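Local coordinates for cytochrome P450 268A2 Cyp268A2 (Mycobacterium marinum, PDB 6BLD), which belongs to the cytochrome P450 family and holds an iron protoporphyrin IX heme beside a pocket occupied here by (3E,5E)-6,10-dimethylundeca-3,5,9-trien-2-one, at residues A[9-14]-A[44-49]; A[39-44]-A[64-69]; A[138-143]-A[159-164]. All blocks are in the same frame, centred on the assembly; numbering follows the deposited sequence.

How the contacts relate
Contacts 1 and 2 both use strand 42-45, the edge strand of the mixed P450 sheet, and share Trp44. Contact 1 brings the N-terminal chain 9-14 across the end of the strand, at nearly a right angle to 44-47, with aromatic, cation-pi and CH-pi packing around a buried tryptophan and an exposed tyrosine. In contact 2 the strand's start meets the lead-in to helix 67-75, through one carbonyl, a water and an arginine lying along a proline. The two touch directly in the salt bridge of Asp12 OD1 with Arg40 NE, 2.6 Å. Contact 3, across the chain's centre, with its centre about 43 Å from that of contact 1, joins two helices by buried aliphatic packing beside a more exposed ionic cluster.

Contact 1. Residues A[9-14]-A[44-49]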
# COMPACT_ATOMS: atom_id res chain seq x y z
N ARG A 9 -24.47 17.80 -9.55
CA ARG A 9 -25.13 16.64 -10.13
C ARG A 9 -25.62 15.75 -8.99
O ARG A 9 -25.09 15.84 -7.87
CB ARG A 9 -24.17 15.86 -11.06
CG ARG A 9 -22.99 15.24 -10.36
CD ARG A 9 -22.08 14.51 -11.34
NE ARG A 9 -21.44 15.43 -12.27
CZ ARG A 9 -20.35 16.14 -11.99
NH1 ARG A 9 -19.78 16.04 -10.79
NH2 ARG A 9 -19.83 16.96 -12.90
N PRO A 10 -26.62 14.91 -9.24
CA PRO A 10 -27.15 14.07 -8.16
C PRO A 10 -26.09 13.11 -7.64
O PRO A 10 -25.24 12.61 -8.39
CB PRO A 10 -28.30 13.31 -8.84
CG PRO A 10 -28.67 14.15 -10.01
CD PRO A 10 -27.40 14.77 -10.48
N TYR A 11 -26.13 12.87 -6.33
CA TYR A 11 -25.25 11.89 -5.71
C TYR A 11 -25.78 10.48 -5.98
O TYR A 11 -26.98 10.26 -6.13
CB TYR A 11 -25.14 12.12 -4.21
CG TYR A 11 -24.27 13.30 -3.82
CD1 TYR A 11 -23.03 13.51 -4.42
CD2 TYR A 11 -24.70 14.21 -2.86
CE1 TYR A 11 -22.24 14.58 -4.06
CE2 TYR A 11 -23.91 15.29 -2.51
CZ TYR A 11 -22.69 15.47 -3.11
OH TYR A 11 -21.91 16.55 -2.75
N ASP A 12 -24.86 9.52 -6.02
CA ASP A 12 -25.25 8.14 -6.24
C ASP A 12 -25.96 7.58 -5.02
O ASP A 12 -25.78 8.05 -3.89
CB ASP A 12 -24.03 7.28 -6.58
CG ASP A 12 -24.40 5.97 -7.25
OD1 ASP A 12 -24.53 5.96 -8.49
OD2 ASP A 12 -24.56 4.96 -6.53
N THR A 13 -26.79 6.56 -5.26
CA THR A 13 -27.50 5.91 -4.16
C THR A 13 -26.55 5.11 -3.28
O THR A 13 -26.70 5.09 -2.05
CB THR A 13 -28.60 5.01 -4.74
OG1 THR A 13 -29.72 5.81 -5.14
CG2 THR A 13 -29.06 3.98 -3.71
N ILE A 14 -25.55 4.47 -3.88
CA ILE A 14 -24.65 3.60 -3.14
C ILE A 14 -23.75 4.43 -2.23
O ILE A 14 -23.17 5.44 -2.66
CB ILE A 14 -23.82 2.73 -4.10
CG1 ILE A 14 -24.74 1.87 -4.97
CG2 ILE A 14 -22.84 1.86 -3.33
CD1 ILE A 14 -25.80 1.12 -4.20
N TRP A 44 -20.91 9.41 -9.05
CA TRP A 44 -20.58 10.60 -8.28
C TRP A 44 -21.07 10.43 -6.84
O TRP A 44 -22.21 10.04 -6.61
CB TRP A 44 -21.23 11.83 -8.92
CG TRP A 44 -20.93 13.14 -8.25
CD1 TRP A 44 -21.79 13.90 -7.51
CD2 TRP A 44 -19.68 13.85 -8.26
NE1 TRP A 44 -21.16 15.04 -7.06
CE2 TRP A 44 -19.87 15.03 -7.51
CE3 TRP A 44 -18.43 13.61 -8.83
CZ2 TRP A 44 -18.85 15.96 -7.31
CZ3 TRP A 44 -17.42 14.53 -8.64
CH2 TRP A 44 -17.63 15.69 -7.88
N HIS A 45 -20.20 10.74 -5.89
CA HIS A 45 -20.46 10.51 -4.47
C HIS A 45 -20.01 11.72 -3.67
O HIS A 45 -19.14 12.48 -4.12
CB HIS A 45 -19.73 9.26 -3.97
CG HIS A 45 -20.16 7.99 -4.65
ND1 HIS A 45 -21.00 7.08 -4.06
CD2 HIS A 45 -19.86 7.49 -5.87
CE1 HIS A 45 -21.21 6.07 -4.89
NE2 HIS A 45 -20.53 6.30 -5.99
N PRO A 46 -20.60 11.94 -2.50
CA PRO A 46 -20.13 13.01 -1.61
C PRO A 46 -18.80 12.65 -0.98
O PRO A 46 -18.41 11.47 -0.96
CB PRO A 46 -21.24 13.11 -0.56
CG PRO A 46 -21.85 11.76 -0.54
CD PRO A 46 -21.79 11.26 -1.96
N PRO A 47 -18.07 13.63 -0.43
CA PRO A 47 -16.75 13.33 0.15
C PRO A 47 -16.86 12.40 1.34
O PRO A 47 -17.93 12.16 1.90
CB PRO A 47 -16.23 14.71 0.57
CG PRO A 47 -17.03 15.69 -0.24
CD PRO A 47 -18.38 15.07 -0.40
N VAL A 48 -15.70 11.85 1.73
CA VAL A 48 -15.64 10.94 2.87
C VAL A 48 -16.16 11.64 4.12
O VAL A 48 -15.71 12.74 4.47
CB VAL A 48 -14.20 10.44 3.07
CG1 VAL A 48 -14.08 9.68 4.38
CG2 VAL A 48 -13.77 9.57 1.90
N GLU A 49 -17.12 11.00 4.79
CA GLU A 49 -17.75 11.59 5.96
C GLU A 49 -16.83 11.50 7.17
O GLU A 49 -16.01 10.59 7.30
CB GLU A 49 -19.07 10.89 6.26
CG GLU A 49 -20.07 10.93 5.11
CD GLU A 49 -21.35 10.18 5.42
OE1 GLU A 49 -21.41 9.52 6.48
OE2 GLU A 49 -22.28 10.24 4.60
O HOH W 1 -23.02 17.57 -6.77
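Arg9 crosses one face of the Trp44 indole where the N-terminal chain of this P450 passes over strand 42-45, the edge strand of the mixed sheet. From CB, which leans toward the indole, the arginine chain turns at chi1 65°, setting CG between the backbone N and the carbonyl carbon. CG sits over the five-membered ring, 3.4 Å from Trp44 CD1, in a CH-pi contact. CD follows at 3.6 Å from Trp44 CG, and a bend at chi3 carries the guanidinium out over the six-membered ring. There the group stands nearly upright, its plane 76° from the indole, and lowers its NH1 edge onto the face; NH1 comes 3.3 Å from Trp44 CD2 and CZ completes a cation-pi pair. NH1 also forms a salt bridge with Glu330, which probably helps hold the edge down.

The Tyr11 ring is nearly parallel to the indole but slid aside, with CE1 3.2 Å from Trp44 NE1 and little overlap. Pro46 CD covers one face of the phenol toward its rim, while the hydroxyl at the far end is hydrogen-bonded to Pro59 O. A water accepts from both Arg9 N and Trp44 NE1. The backbones are joined by Asp12 N to Trp44 O, 2.8 Å. Beyond it the Asp12 carboxylate pairs with Arg40 through OD1, and OD2 takes Ile14 N at 2.9 Å in an Asx turn. Asp12 CB rests over the His45 ring, 3.5 Å from CE1.

Contact 2. Residues A[39-44]-A[64-69]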
# COMPACT_ATOMS: atom_id res chain seq x y z
N GLU A 39 -23.92 -1.55 -13.04
CA GLU A 39 -24.89 -0.56 -13.48
C GLU A 39 -24.29 0.82 -13.72
O GLU A 39 -24.54 1.42 -14.77
CB GLU A 39 -26.03 -0.45 -12.45
CG GLU A 39 -26.55 -1.78 -11.92
CD GLU A 39 -27.21 -2.65 -12.98
OE1 GLU A 39 -27.44 -2.17 -14.11
OE2 GLU A 39 -27.50 -3.83 -12.68
N ARG A 40 -23.52 1.35 -12.78
CA ARG A 40 -22.96 2.70 -12.87
C ARG A 40 -21.48 2.64 -12.51
O ARG A 40 -21.08 3.02 -11.40
CB ARG A 40 -23.72 3.67 -11.96
CG ARG A 40 -25.23 3.61 -12.13
CD ARG A 40 -25.97 4.44 -11.08
NE ARG A 40 -25.75 3.96 -9.72
CZ ARG A 40 -26.31 2.87 -9.21
NH1 ARG A 40 -26.05 2.52 -7.95
NH2 ARG A 40 -27.13 2.13 -9.94
N PRO A 41 -20.64 2.18 -13.44
CA PRO A 41 -19.22 1.97 -13.10
C PRO A 41 -18.47 3.24 -12.74
O PRO A 41 -17.45 3.16 -12.05
CB PRO A 41 -18.65 1.34 -14.38
CG PRO A 41 -19.59 1.75 -15.47
CD PRO A 41 -20.94 1.81 -14.83
N VAL A 42 -18.93 4.40 -13.19
CA VAL A 42 -18.34 5.69 -12.84
C VAL A 42 -19.47 6.53 -12.25
O VAL A 42 -20.34 7.03 -12.97
CB VAL A 42 -17.70 6.39 -14.05
CG1 VAL A 42 -17.17 7.75 -13.65
CG2 VAL A 42 -16.58 5.52 -14.62
N SER A 43 -19.46 6.68 -10.92
CA SER A 43 -20.56 7.32 -10.21
C SER A 43 -20.02 8.46 -9.34
O SER A 43 -18.86 8.47 -8.94
CB SER A 43 -21.32 6.31 -9.34
OG SER A 43 -20.44 5.61 -8.49
N TRP A 44 -20.91 9.41 -9.05
CA TRP A 44 -20.58 10.60 -8.28
C TRP A 44 -21.07 10.43 -6.84
O TRP A 44 -22.21 10.04 -6.61
CB TRP A 44 -21.23 11.83 -8.92
CG TRP A 44 -20.93 13.14 -8.25
CD1 TRP A 44 -21.79 13.90 -7.51
CD2 TRP A 44 -19.68 13.85 -8.26
NE1 TRP A 44 -21.16 15.04 -7.06
CE2 TRP A 44 -19.87 15.03 -7.51
CE3 TRP A 44 -18.43 13.61 -8.83
CZ2 TRP A 44 -18.85 15.96 -7.31
CZ3 TRP A 44 -17.42 14.53 -8.64
CH2 TRP A 44 -17.63 15.69 -7.88
N VAL A 64 -14.48 5.08 -9.39
CA VAL A 64 -14.03 4.25 -10.51
C VAL A 64 -13.87 2.83 -9.99
O VAL A 64 -12.96 2.54 -9.21
CB VAL A 64 -12.71 4.77 -11.11
CG1 VAL A 64 -12.26 3.87 -12.24
CG2 VAL A 64 -12.88 6.20 -11.59
N THR A 65 -14.75 1.93 -10.45
CA THR A 65 -14.85 0.59 -9.88
C THR A 65 -14.37 -0.52 -10.81
O THR A 65 -14.01 -1.59 -10.32
CB THR A 65 -16.30 0.30 -9.48
OG1 THR A 65 -17.16 0.50 -10.61
CG2 THR A 65 -16.74 1.23 -8.35
N ARG A 66 -14.37 -0.30 -12.12
CA ARG A 66 -13.96 -1.33 -13.07
C ARG A 66 -12.45 -1.30 -13.28
O ARG A 66 -11.82 -0.24 -13.25
CB ARG A 66 -14.68 -1.15 -14.40
CG ARG A 66 -16.12 -1.64 -14.39
CD ARG A 66 -16.75 -1.55 -15.77
NE ARG A 66 -18.15 -1.98 -15.75
CZ ARG A 66 -19.00 -1.81 -16.76
NH1 ARG A 66 -18.59 -1.22 -17.88
NH2 ARG A 66 -20.25 -2.23 -16.66
N ARG A 67 -11.88 -2.48 -13.49
CA ARG A 67 -10.43 -2.59 -13.63
C ARG A 67 -9.93 -1.82 -14.85
O ARG A 67 -8.92 -1.10 -14.76
CB ARG A 67 -10.01 -4.05 -13.72
CG ARG A 67 -8.51 -4.26 -13.80
CD ARG A 67 -8.14 -5.23 -14.91
NE ARG A 67 -6.75 -5.08 -15.32
CZ ARG A 67 -6.36 -4.61 -16.50
NH1 ARG A 67 -7.27 -4.24 -17.40
NH2 ARG A 67 -5.07 -4.51 -16.79
N ALA A 68 -10.61 -1.95 -15.98
CA ALA A 68 -10.18 -1.25 -17.19
C ALA A 68 -10.19 0.26 -17.00
O ALA A 68 -9.28 0.95 -17.47
CB ALA A 68 -11.07 -1.65 -18.37
N ASP A 69 -11.20 0.78 -16.31
CA ASP A 69 -11.26 2.22 -16.07
C ASP A 69 -10.19 2.67 -15.08
O ASP A 69 -9.67 3.78 -15.20
CB ASP A 69 -12.65 2.62 -15.58
CG ASP A 69 -13.71 2.48 -16.66
OD1 ASP A 69 -13.38 2.66 -17.84
OD2 ASP A 69 -14.88 2.20 -16.31
O HOH W 2 -15.13 2.10 -13.52
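Pro41 and Arg66 lie side by side and point the same way, next to the antiparallel pairing of strands 42-45 and 61-64 in the mixed sheet of the P450 fold. The arginine is extended from CG to NE and runs along the proline ring: Pro41 CB is 3.7 Å from Arg66 CD and 3.6 Å from NE, and Pro41 CG lies over the middle of one guanidinium face, 3.8 Å from CZ. Arg66 NE is hydrogen-bonded to Arg37 O of helix 26-39, a bond that helps fix how the flat group is turned.

Val42 and Val64 form a non-hydrogen-bonded antiparallel pair, with both side chains on the face of the sheet that Leu321 touches. Val42 CG2 also comes within 4.1 Å of Asp69 OD2, the two side chains meeting at a slant.

Thr65 is turned differently: its chi1 of 55° swings OG1 to Pro41 O, to which it donates at 3.0 Å. This hydroxyl reaches the carbonyl from the flank, at 114° to the C=O bond. Thr65 N adds a weak, long bond to the same oxygen.

Arg66 is the N-cap residue of helix 67-75, and Asp69 belongs to that helix's first turn. A water ties both to the strand, accepting from Arg66 N and donating to Pro41 O and to Asp69 OD2. Pro41 O thus receives three donors, the third being this water at 2.9 Å, which in turn lies 2.8 Å from Asp69 OD2.

Contact 3. Residues A[138-143]-A[159-164]; sequences KGIVDE and KELPIR
Ile140 reaches from helix 123-147 to Glu160, Leu161 and Arg164 of helix 160-170 and supplies the apolar part of the contact. Its CG1 is anti to the carbonyl carbon (chi1 -78°), and the extended chain beyond carries CD1 to 3.5 Å from Leu161 N. CD1 also touches Glu160 CB at 3.7 Å and Leu161 CB at 4.0 Å, so this buried methyl packs against backbone and the bases of two side chains alike. The Leu161 side chain continues to Ile385 of helix 375-392.

The same side chain of Ile140 also covers a flat group: it and Arg164 slide past each other in opposite directions, and Ile140 CG1 sits over the centre of one guanidinium face of Arg164, 3.8 Å from CZ. The two helix segments run roughly antiparallel, with their N-to-C directions 145° apart and axes 10.6 Å from each other at closest. By their place in the chain they probably correspond to helices D and E of the P450 fold, which with I (247-278) and L (375-392) make its conserved four-helix core; Pro162 packs on helix 247-278.

The ionic interactions gather at the guanidinium edge. Arg164 extends from CG to NE, and Glu143 comes from the opposite direction to the guanidinium edge, the carboxylate and guanidinium planes 28° apart. NH2 makes a salt bridge to Glu143 OE2 at 3.2 Å, although the hydrogen bond within it is weak and far from straight. Glu160, folded back at chi2, brings OE1 near the guanidinium plane for a long salt bridge of 3.6 Å to Arg164 NE.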
# COMPACT_ATOMS: atom_id res chain seq x y z
N LYS A 138 14.31 -16.42 6.93
CA LYS A 138 14.58 -17.65 7.66
C LYS A 138 14.66 -17.41 9.16
O LYS A 138 14.09 -18.17 9.95
CB LYS A 138 15.88 -18.27 7.15
CG LYS A 138 15.88 -19.78 7.10
CD LYS A 138 17.02 -20.28 6.24
CE LYS A 138 16.45 -21.22 5.21
NZ LYS A 138 15.82 -22.38 5.93
N GLY A 139 15.38 -16.37 9.58
CA GLY A 139 15.50 -16.08 11.00
C GLY A 139 14.20 -15.61 11.62
O GLY A 139 13.94 -15.88 12.80
N ILE A 140 13.37 -14.91 10.85
CA ILE A 140 12.09 -14.43 11.38
C ILE A 140 11.16 -15.61 11.64
O ILE A 140 10.54 -15.70 12.71
CB ILE A 140 11.46 -13.41 10.42
CG1 ILE A 140 12.13 -12.04 10.58
CG2 ILE A 140 9.96 -13.29 10.66
CD1 ILE A 140 12.05 -11.17 9.36
N VAL A 141 11.04 -16.52 10.68
CA VAL A 141 10.21 -17.70 10.88
C VAL A 141 10.78 -18.59 11.97
O VAL A 141 10.04 -19.24 12.71
CB VAL A 141 10.03 -18.47 9.55
CG1 VAL A 141 9.16 -19.70 9.74
CG2 VAL A 141 9.43 -17.55 8.49
N ASP A 142 12.11 -18.63 12.09
CA ASP A 142 12.74 -19.39 13.18
C ASP A 142 12.37 -18.80 14.53
O ASP A 142 11.99 -19.53 15.46
CB ASP A 142 14.25 -19.41 12.99
CG ASP A 142 14.96 -20.21 14.07
OD1 ASP A 142 14.58 -21.38 14.29
OD2 ASP A 142 15.89 -19.66 14.71
N GLU A 143 12.46 -17.47 14.67
CA GLU A 143 12.07 -16.83 15.91
C GLU A 143 10.57 -16.97 16.17
O GLU A 143 10.15 -17.06 17.33
CB GLU A 143 12.46 -15.35 15.89
CG GLU A 143 13.96 -15.10 15.95
CD GLU A 143 14.35 -13.78 15.32
OE1 GLU A 143 15.40 -13.72 14.65
OE2 GLU A 143 13.60 -12.79 15.50
N LYS A 159 5.11 -8.05 10.26
CA LYS A 159 5.75 -6.74 10.31
C LYS A 159 7.27 -6.80 10.31
O LYS A 159 7.91 -5.77 10.12
CB LYS A 159 5.27 -5.98 11.55
CG LYS A 159 5.86 -6.50 12.86
CD LYS A 159 5.96 -5.41 13.91
CE LYS A 159 6.86 -5.84 15.06
NZ LYS A 159 6.81 -4.90 16.20
N GLU A 160 7.86 -7.98 10.50
CA GLU A 160 9.29 -8.07 10.73
C GLU A 160 10.09 -8.01 9.43
O GLU A 160 11.07 -7.27 9.33
CB GLU A 160 9.63 -9.35 11.50
CG GLU A 160 9.64 -9.18 13.00
CD GLU A 160 10.34 -7.90 13.44
OE1 GLU A 160 11.53 -7.71 13.08
OE2 GLU A 160 9.71 -7.09 14.14
N LEU A 161 9.68 -8.78 8.42
CA LEU A 161 10.44 -8.81 7.17
C LEU A 161 10.42 -7.47 6.43
O LEU A 161 11.46 -7.05 5.92
CB LEU A 161 9.93 -9.93 6.25
CG LEU A 161 10.78 -10.13 5.00
CD1 LEU A 161 12.23 -10.42 5.38
CD2 LEU A 161 10.22 -11.23 4.11
N PRO A 162 9.27 -6.78 6.33
CA PRO A 162 9.30 -5.47 5.66
C PRO A 162 10.24 -4.47 6.30
O PRO A 162 10.98 -3.78 5.59
CB PRO A 162 7.84 -5.01 5.74
CG PRO A 162 7.07 -6.27 5.77
CD PRO A 162 7.89 -7.20 6.61
N ILE A 163 10.25 -4.36 7.64
CA ILE A 163 11.08 -3.35 8.28
C ILE A 163 12.56 -3.72 8.19
O ILE A 163 13.43 -2.86 8.02
CB ILE A 163 10.64 -3.11 9.73
CG1 ILE A 163 11.42 -1.95 10.35
CG2 ILE A 163 10.79 -4.36 10.57
CD1 ILE A 163 11.22 -0.62 9.64
N ARG A 164 12.87 -5.02 8.28
CA ARG A 164 14.25 -5.45 8.13
C ARG A 164 14.76 -5.20 6.72
O ARG A 164 15.87 -4.70 6.53
CB ARG A 164 14.39 -6.93 8.49
CG ARG A 164 14.30 -7.21 9.98
CD ARG A 164 15.00 -8.51 10.33
NE ARG A 164 14.55 -9.05 11.60
CZ ARG A 164 15.03 -10.17 12.15
NH1 ARG A 164 15.98 -10.85 11.53
NH2 ARG A 164 14.55 -10.59 13.31